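PDB 4U10: poly-beta-1,6-N-acetyl-D-glucosamine N-deacetylase from Aggregatibacter actinomycetemcomitans, which probably removes N-acetyl groups from poly-beta-1,6-N-acetyl-D-glucosamine, as a metal-dependent hydrolase of carbon-nitrogen bonds other than peptide bonds. Local coordinates for residues Y180-V185 with N214-A220; S143-L148 with D187-S191. One frame throughout, in Å; residues are numbered along the deposited sequence. Where two conformers were deposited one is given.

Contact 1: Y180-V185 with N214-A220; sequences YKNRLV and NDVAIDA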
ATOM      1  N   TYR A 180     -11.869  13.297  15.874  1.00 17.95           N
ATOM      2  CA  TYR A 180     -11.153  12.162  15.348  1.00 19.10           C
ATOM      3  C   TYR A 180     -11.653  11.834  13.930  1.00 18.07           C
ATOM      4  O   TYR A 180     -10.866  11.667  12.973  1.00 16.62           O
ATOM      5  CB  TYR A 180     -11.327  10.986  16.348  1.00 20.87           C
ATOM      6  CG  TYR A 180     -10.926   9.656  15.814  1.00 20.74           C
ATOM      7  CD1 TYR A 180      -9.751   9.503  15.048  1.00 18.91           C
ATOM      8  CD2 TYR A 180     -11.734   8.523  16.050  1.00 22.04           C
ATOM      9  CE1 TYR A 180      -9.414   8.281  14.559  1.00 19.59           C
ATOM     10  CE2 TYR A 180     -11.397   7.298  15.558  1.00 18.78           C
ATOM     11  CZ  TYR A 180     -10.269   7.175  14.788  1.00 19.64           C
ATOM     12  OH  TYR A 180      -9.975   5.922  14.278  1.00 17.05           O
ATOM     13  N   LYS A 181     -12.962  11.800  13.758  1.00 18.91           N
ATOM     14  CA  LYS A 181     -13.486  11.516  12.441  1.00 19.23           C
ATOM     15  C   LYS A 181     -13.087  12.559  11.420  1.00 18.47           C
ATOM     16  O   LYS A 181     -12.793  12.228  10.248  1.00 17.32           O
ATOM     17  CB  LYS A 181     -15.001  11.353  12.433  1.00 20.94           C
ATOM     18  CG  LYS A 181     -15.483  11.045  11.015  1.00 26.33           C
ATOM     19  CD  LYS A 181     -16.925  10.578  10.901  1.00 31.58           C
ATOM     20  CE  LYS A 181     -17.231  10.057   9.505  1.00 36.36           C
ATOM     21  NZ  LYS A 181     -16.379   8.866   9.196  1.00 38.62           N
ATOM     22  N   ASN A 182     -13.165  13.831  11.800  1.00 16.85           N
ATOM     23  CA  ASN A 182     -12.750  14.967  10.996  0.50 18.34           C
ATOM     24  C   ASN A 182     -11.290  14.839  10.527  1.00 17.32           C
ATOM     25  O   ASN A 182     -10.943  15.186   9.437  1.00 17.06           O
ATOM     26  CB  ASN A 182     -12.828  16.256  11.862  0.50 18.91           C
ATOM     27  CG  ASN A 182     -14.197  16.925  11.843  0.50 19.54           C
ATOM     28  OD1 ASN A 182     -15.161  16.430  11.242  0.50 17.74           O
ATOM     29  ND2 ASN A 182     -14.280  18.094  12.506  0.50 20.42           N
ATOM     30  N   ARG A 183     -10.430  14.437  11.466  1.00 15.46           N
ATOM     31  CA  ARG A 183      -9.005  14.264  11.206  1.00 15.70           C
ATOM     32  C   ARG A 183      -8.807  13.230  10.084  1.00 14.70           C
ATOM     33  O   ARG A 183      -8.074  13.502   9.174  1.00 15.07           O
ATOM     34  CB  ARG A 183      -8.212  13.854  12.471  1.00 16.05           C
ATOM     35  CG  ARG A 183      -6.728  13.601  12.219  1.00 15.96           C
ATOM     36  CD  ARG A 183      -5.863  13.726  13.479  1.00 16.78           C
ATOM     37  NE  ARG A 183      -6.308  12.799  14.529  1.00 15.53           N
ATOM     38  CZ  ARG A 183      -5.999  11.494  14.609  1.00 17.20           C
ATOM     39  NH1 ARG A 183      -5.168  10.906  13.730  1.00 15.97           N
ATOM     40  NH2 ARG A 183      -6.525  10.762  15.572  1.00 15.71           N
ATOM     41  N   LEU A 184      -9.521  12.098  10.125  1.00 14.68           N
ATOM     42  CA  LEU A 184      -9.450  11.126   9.039  1.00 14.50           C
ATOM     43  C   LEU A 184     -10.084  11.583   7.717  1.00 15.03           C
ATOM     44  O   LEU A 184      -9.494  11.441   6.611  1.00 15.05           O
ATOM     45  CB  LEU A 184     -10.105   9.825   9.467  1.00 14.91           C
ATOM     46  CG  LEU A 184      -9.779   9.228  10.809  1.00 16.02           C
ATOM     47  CD1 LEU A 184     -10.389   7.835  10.880  1.00 17.55           C
ATOM     48  CD2 LEU A 184      -8.315   9.184  11.134  1.00 16.48           C
ATOM     49  N   VAL A 185     -11.295  12.147   7.780  1.00 14.97           N
ATOM     50  CA  VAL A 185     -11.945  12.605   6.586  1.00 15.14           C
ATOM     51  C   VAL A 185     -11.065  13.620   5.851  1.00 14.85           C
ATOM     52  O   VAL A 185     -10.888  13.528   4.658  1.00 14.93           O
ATOM     53  CB  VAL A 185     -13.306  13.247   6.885  1.00 15.22           C
ATOM     54  CG1 VAL A 185     -13.893  13.833   5.599  1.00 15.04           C
ATOM     55  CG2 VAL A 185     -14.255  12.189   7.471  1.00 16.81           C
ATOM     56  N   ASN A 214     -10.391   0.673  11.019  1.00 18.20           N
ATOM     57  CA  ASN A 214     -11.597   0.491  11.762  1.00 18.58           C
ATOM     58  C   ASN A 214     -12.759   1.070  10.985  1.00 18.67           C
ATOM     59  O   ASN A 214     -12.611   1.504   9.838  1.00 20.12           O
ATOM     60  CB  ASN A 214     -11.462   1.084  13.202  1.00 18.90           C
ATOM     61  CG  ASN A 214     -11.385   2.601  13.201  1.00 17.02           C
ATOM     62  OD1 ASN A 214     -11.890   3.237  12.325  1.00 16.63           O
ATOM     63  ND2 ASN A 214     -10.747   3.153  14.181  1.00 16.36           N
ATOM     64  N   ASP A 215     -13.939   1.045  11.584  1.00 20.45           N
ATOM     65  CA  ASP A 215     -15.147   1.561  10.953  1.00 19.93           C
ATOM     66  C   ASP A 215     -15.119   3.045  10.670  1.00 18.67           C
ATOM     67  O   ASP A 215     -15.646   3.486   9.639  1.00 19.15           O
ATOM     68  CB  ASP A 215     -16.445   1.184  11.763  1.00 23.18           C
ATOM     69  CG  ASP A 215     -16.416   1.620  13.212  1.00 27.38           C
ATOM     70  OD1 ASP A 215     -15.343   1.663  13.886  1.00 28.20           O
ATOM     71  OD2 ASP A 215     -17.521   1.898  13.684  1.00 36.13           O
ATOM     72  N   VAL A 216     -14.481   3.827  11.520  1.00 16.25           N
ATOM     73  CA  VAL A 216     -14.464   5.262  11.256  1.00 16.50           C
ATOM     74  C   VAL A 216     -13.572   5.553  10.026  1.00 15.70           C
ATOM     75  O   VAL A 216     -13.899   6.330   9.131  1.00 17.10           O
ATOM     76  CB  VAL A 216     -14.014   6.031  12.519  1.00 16.51           C
ATOM     77  CG1 VAL A 216     -13.771   7.520  12.240  1.00 16.66           C
ATOM     78  CG2 VAL A 216     -15.076   5.890  13.612  1.00 18.23           C
ATOM     79  N   ALA A 217     -12.422   4.910   9.995  1.00 16.17           N
ATOM     80  CA  ALA A 217     -11.492   5.061   8.892  1.00 15.38           C
ATOM     81  C   ALA A 217     -12.169   4.603   7.615  1.00 15.61           C
ATOM     82  O   ALA A 217     -12.028   5.227   6.581  1.00 16.41           O
ATOM     83  CB  ALA A 217     -10.253   4.241   9.160  1.00 15.27           C
ATOM     84  N   ILE A 218     -12.927   3.514   7.670  1.00 16.13           N
ATOM     85  CA  ILE A 218     -13.553   2.985   6.451  1.00 17.68           C
ATOM     86  C   ILE A 218     -14.502   4.006   5.889  1.00 17.76           C
ATOM     87  O   ILE A 218     -14.531   4.249   4.683  1.00 17.58           O
ATOM     88  CB  ILE A 218     -14.355   1.664   6.725  1.00 17.54           C
ATOM     89  CG1 ILE A 218     -13.410   0.472   6.716  1.00 18.69           C
ATOM     90  CG2 ILE A 218     -15.358   1.442   5.624  1.00 18.44           C
ATOM     91  CD1 ILE A 218     -14.016  -0.800   7.274  1.00 20.31           C
ATOM     92  N   ASP A 219     -15.304   4.601   6.746  1.00 19.85           N
ATOM     93  CA  ASP A 219     -16.313   5.540   6.286  1.00 22.04           C
ATOM     94  C   ASP A 219     -15.665   6.868   5.815  1.00 18.56           C
ATOM     95  O   ASP A 219     -16.138   7.492   4.877  1.00 15.80           O
ATOM     96  CB  ASP A 219     -17.342   5.818   7.359  1.00 26.65           C
ATOM     97  CG  ASP A 219     -18.475   6.761   6.855  1.00 29.88           C
ATOM     98  OD1 ASP A 219     -19.235   6.319   5.974  1.00 29.07           O
ATOM     99  OD2 ASP A 219     -18.526   7.950   7.290  1.00 35.00           O
ATOM    100  N   ALA A 220     -14.573   7.251   6.460  1.00 16.87           N
ATOM    101  CA  ALA A 220     -13.782   8.433   6.054  1.00 15.98           C
ATOM    102  C   ALA A 220     -13.216   8.254   4.662  1.00 16.28           C
ATOM    103  O   ALA A 220     -13.257   9.187   3.881  1.00 16.75           O
ATOM    104  CB  ALA A 220     -12.624   8.727   7.041  1.00 15.89           C
TER
HETATM  105  O   HOH W   1     -12.584  11.708   3.100  1.00 20.41           O
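V216 and A220 turn their side chains toward helix 180-185 and meet L184 there. The L184 and V216 side chains cross at about a right angle, with L184 CD1 3.7 Å from V216 CG1. L184 CD1 also lies over the backbone of A217, 3.6 Å from A217 CA. One helical turn on, A220 CB sits 3.7 Å from L184 CB and touches V185 CG2 as well. The small methyl lets the backbones close in, with V185 CA and A220 CA 4.6 Å apart. At the K181 end the gap is wider and V216 fills it, its CG1 against K181 CB.

Polar pairs border this apolar strip along one side and at one end. K181 leaves its helix with CG anti to the backbone N, runs extended past V216, and bends only at its last torsion (chi4 62°). That bend brings NZ to D219 OD2 at 3.0 Å, a salt bridge that uses the anti lone pair of the carboxylate oxygen.

At the start of helix 215-222, N214 ND2 donates to Y180 OH over 2.9 Å with a nearly straight N-H. The hydroxyl lies close to the amide plane, while ring and amide stand almost perpendicular, at 89°. Y180 OH also hydrogen-bonds to V164 O.

The rotation of the N214 amide is fixed from its other end. Its OD1 accepts from A217 N at 2.9 Å, and more weakly from V216 N. N214 is thus the N-cap of helix 215-222, and one amide both caps this helix and ties it to its neighbour. Near the V185 end, water 1 donates to both V185 O and A220 O.

The arrangement is a helix-helix packing in which segments 180-185 and 215-220 cross at -43°. It joins helices 177-199 and 215-222 within the polysaccharide deacetylase domain of PgaB.

Contact 2: S143-L148 with D187-S191; sequences SHTDNL and DFSRS. With ZN (zinc ion), chain C.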
ATOM      1  N   SER A 143      -4.122   5.327  -2.513  1.00 13.43           N
ATOM      2  CA  SER A 143      -3.744   6.117  -1.351  1.00 12.50           C
ATOM      3  C   SER A 143      -3.210   5.245  -0.250  1.00 13.86           C
ATOM      4  O   SER A 143      -3.632   4.057  -0.089  1.00 13.09           O
ATOM      5  CB  SER A 143      -4.973   6.851  -0.831  1.00 13.95           C
ATOM      6  OG  SER A 143      -4.694   7.630   0.291  1.00 15.22           O
ATOM      7  N   HIS A 144      -2.356   5.875   0.589  1.00 14.25           N
ATOM      8  CA  HIS A 144      -1.830   5.295   1.822  1.00 12.38           C
ATOM      9  C   HIS A 144      -1.817   6.417   2.867  1.00 12.02           C
ATOM     10  O   HIS A 144      -0.959   6.445   3.762  1.00 11.90           O
ATOM     11  CB  HIS A 144      -0.411   4.814   1.567  1.00 12.08           C
ATOM     12  CG  HIS A 144       0.113   3.762   2.507  1.00 12.70           C
ATOM     13  ND1 HIS A 144      -0.638   2.714   3.001  1.00 13.07           N
ATOM     14  CD2 HIS A 144       1.390   3.501   2.866  1.00 13.21           C
ATOM     15  CE1 HIS A 144       0.137   1.906   3.686  1.00 14.15           C
ATOM     16  NE2 HIS A 144       1.379   2.353   3.599  1.00 14.72           N
ATOM     17  N   THR A 145      -2.870   7.238   2.816  1.00 12.01           N
ATOM     18  CA  THR A 145      -3.136   8.447   3.618  1.00 12.74           C
ATOM     19  C   THR A 145      -2.249   9.562   3.122  1.00 13.47           C
ATOM     20  O   THR A 145      -1.382   9.310   2.329  1.00 14.85           O
ATOM     21  CB  THR A 145      -2.994   8.273   5.168  1.00 12.55           C
ATOM     22  OG1 THR A 145      -1.610   8.219   5.489  1.00 13.45           O
ATOM     23  CG2 THR A 145      -3.646   6.951   5.605  1.00 12.56           C
ATOM     24  N   ASP A 146      -2.617  10.808   3.469  1.00 13.46           N
ATOM     25  CA  ASP A 146      -1.795  11.935   3.198  1.00 13.41           C
ATOM     26  C   ASP A 146      -0.630  12.015   4.210  1.00 13.10           C
ATOM     27  O   ASP A 146       0.545  11.956   3.862  1.00 13.69           O
ATOM     28  CB  ASP A 146      -2.611  13.257   3.161  1.00 13.14           C
ATOM     29  CG  ASP A 146      -1.878  14.343   2.356  1.00 13.53           C
ATOM     30  OD1 ASP A 146      -1.284  14.008   1.284  1.00 11.88           O
ATOM     31  OD2 ASP A 146      -1.960  15.513   2.763  1.00 14.61           O
ATOM     32  N   ASN A 147      -0.978  12.176   5.449  1.00 13.17           N
ATOM     33  CA  ASN A 147      -0.009  12.276   6.533  1.00 13.58           C
ATOM     34  C   ASN A 147      -0.474  11.543   7.816  1.00 13.92           C
ATOM     35  O   ASN A 147      -0.370  12.056   8.917  1.00 14.90           O
ATOM     36  CB  ASN A 147       0.284  13.739   6.809  1.00 13.70           C
ATOM     37  CG  ASN A 147       1.388  13.921   7.818  1.00 14.89           C
ATOM     38  OD1 ASN A 147       2.219  13.089   7.937  1.00 14.68           O
ATOM     39  ND2 ASN A 147       1.339  14.959   8.574  1.00 16.97           N
ATOM     40  N   LEU A 148      -0.996  10.320   7.658  1.00 13.63           N
ATOM     41  CA  LEU A 148      -1.384   9.468   8.794  1.00 12.22           C
ATOM     42  C   LEU A 148      -0.641   8.111   8.834  1.00 13.25           C
ATOM     43  O   LEU A 148      -1.142   7.095   9.383  1.00 11.78           O
ATOM     44  CB  LEU A 148      -2.917   9.320   8.821  1.00 12.49           C
ATOM     45  CG  LEU A 148      -3.763  10.576   9.075  1.00 11.46           C
ATOM     46  CD1 LEU A 148      -5.232  10.299   8.819  1.00 11.86           C
ATOM     47  CD2 LEU A 148      -3.545  11.221  10.454  1.00 12.72           C
ATOM     48  N   ASP A 187      -7.752  14.290   6.073  1.00 14.31           N
ATOM     49  CA  ASP A 187      -6.476  13.732   5.610  1.00 14.26           C
ATOM     50  C   ASP A 187      -6.700  12.896   4.346  1.00 14.15           C
ATOM     51  O   ASP A 187      -5.991  13.077   3.382  1.00 12.76           O
ATOM     52  CB  ASP A 187      -5.814  12.869   6.673  1.00 14.69           C
ATOM     53  CG  ASP A 187      -4.465  12.349   6.223  1.00 14.94           C
ATOM     54  OD1 ASP A 187      -4.500  11.279   5.592  1.00 12.23           O
ATOM     55  OD2 ASP A 187      -3.442  13.048   6.445  1.00 15.38           O
ATOM     56  N   PHE A 188      -7.673  11.986   4.376  1.00 13.37           N
ATOM     57  CA  PHE A 188      -7.997  11.181   3.210  1.00 12.57           C
ATOM     58  C   PHE A 188      -8.411  11.972   2.007  1.00 14.02           C
ATOM     59  O   PHE A 188      -8.045  11.650   0.886  1.00 14.75           O
ATOM     60  CB  PHE A 188      -9.051  10.105   3.515  1.00 12.80           C
ATOM     61  CG  PHE A 188      -8.680   9.180   4.640  1.00 13.00           C
ATOM     62  CD1 PHE A 188      -7.370   9.087   5.088  1.00 12.69           C
ATOM     63  CD2 PHE A 188      -9.632   8.317   5.192  1.00 11.72           C
ATOM     64  CE1 PHE A 188      -7.017   8.271   6.086  1.00 12.58           C
ATOM     65  CE2 PHE A 188      -9.293   7.466   6.212  1.00 12.41           C
ATOM     66  CZ  PHE A 188      -7.955   7.413   6.659  1.00 12.98           C
ATOM     67  N   SER A 189      -9.236  12.977   2.211  1.00 15.74           N
ATOM     68  CA  SER A 189      -9.641  13.854   1.154  1.00 16.35           C
ATOM     69  C   SER A 189      -8.458  14.672   0.558  1.00 16.74           C
ATOM     70  O   SER A 189      -8.350  14.789  -0.651  1.00 13.95           O
ATOM     71  CB  SER A 189     -10.736  14.774   1.661  1.00 18.16           C
ATOM     72  OG  SER A 189     -10.771  15.917   0.866  1.00 20.72           O
ATOM     73  N   ARG A 190      -7.534  15.171   1.376  1.00 15.75           N
ATOM     74  CA  ARG A 190      -6.315  15.782   0.814  1.00 15.04           C
ATOM     75  C   ARG A 190      -5.438  14.805   0.018  1.00 14.02           C
ATOM     76  O   ARG A 190      -4.807  15.178  -0.952  1.00 13.95           O
ATOM     77  CB  ARG A 190      -5.421  16.380   1.908  1.00 17.48           C
ATOM     78  CG  ARG A 190      -6.015  17.544   2.689  1.00 19.74           C
ATOM     79  CD  ARG A 190      -5.101  17.827   3.900  1.00 23.15           C
ATOM     80  NE  ARG A 190      -5.873  18.481   4.915  1.00 29.29           N
ATOM     81  CZ  ARG A 190      -5.812  18.300   6.229  1.00 30.94           C
ATOM     82  NH1 ARG A 190      -4.942  17.460   6.783  1.00 28.06           N
ATOM     83  NH2 ARG A 190      -6.657  19.026   7.017  1.00 34.99           N
ATOM     84  N   SER A 191      -5.324  13.568   0.478  1.00 12.95           N
ATOM     85  CA  SER A 191      -4.604  12.547  -0.237  1.00 13.85           C
ATOM     86  C   SER A 191      -5.188  12.285  -1.640  1.00 13.30           C
ATOM     87  O   SER A 191      -4.438  12.215  -2.638  1.00 14.01           O
ATOM     88  CB  SER A 191      -4.497  11.275   0.597  1.00 14.26           C
ATOM     89  OG  SER A 191      -3.872  10.203  -0.077  1.00 14.83           O
TER
HETATM   90 ZN    ZN C 401       2.998   1.792   4.807  1.00 14.83          ZN
HETATM   91  O   HOH W   2      -1.490   8.565  -0.291  1.00 14.60           O
HETATM   92  O   HOH W   3      -2.700  15.852   5.607  1.00 16.99           O
HETATM   93  O   HOH W   4      -2.710  14.607   8.672  1.00 15.25           O
HETATM   94  O   HOH W   5       2.349   0.147   5.438  1.00  6.17           O
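L148 lies alongside the D187 carboxylate, the two side chains sliding past each other in opposite directions, with CD1 3.4 Å from D187 CG. The same methyl reaches F188 CE1, which T145 CG2 also approaches obliquely.

D187 uses both oxygens on the loop backbone. With CG anti to its backbone N (chi1 -177°), the carboxylate extends from the helix toward the turn at 146-147. D146 N donates to OD1 over 2.9 Å, on the syn side but 26° out of the carboxylate plane. N147 N donates to OD2 at 2.8 Å, on its syn lone pair. Two consecutive N-H groups are therefore gripped by one carboxylate, which holds that carboxylate against rotation.

The second grip is between serines. S143 OG donates to S191 OG at 2.7 Å, and accepts from T145 N in an ST turn. Water 2 links S191 OG to H144 N and T145 O. S101 OG hydrogen-bonds to both S191 OG and D146 OD1.

Within the loop, T145 OG1 donates to H144 O at 2.6 Å and accepts from L148 N, an ST motif that ties T145 to both H144 and L148. H144 itself points away from the helix. Its NE2 binds zinc at 2.1 Å, and its ND1 hydrogen-bonds to V207 O. D75 and H149 complete the protein ligands, with water 5 also on the metal.

D187 and S191 thus hold the loop that leads into and follows H144, on the side turned away from that zinc ligand. The loop supplies H144 to the Asp-His-His zinc site, the metal centre characteristic of polysaccharide deacetylases.

In the fold
The two contacts lie on the same side of the chain's centre, their centres about 11 Å apart, and both use helix 177-199. Contact 1 takes the earlier part of that helix and contact 2 the turns that follow. In chain order the zinc-ligand loop 143-148 comes first, then the two helix segments, then 214-220, so the contacts interleave. They touch directly: F188 packs on A220 and A217, and L148 on L184 and R183. The metal loop and helix 215-222 thus pack on adjoining faces of helix 177-199, with F188 and L184 at the junction. All four segments belong to the polysaccharide deacetylase domain, where one helix contacts both the loop that bears H144 and helix 215-222.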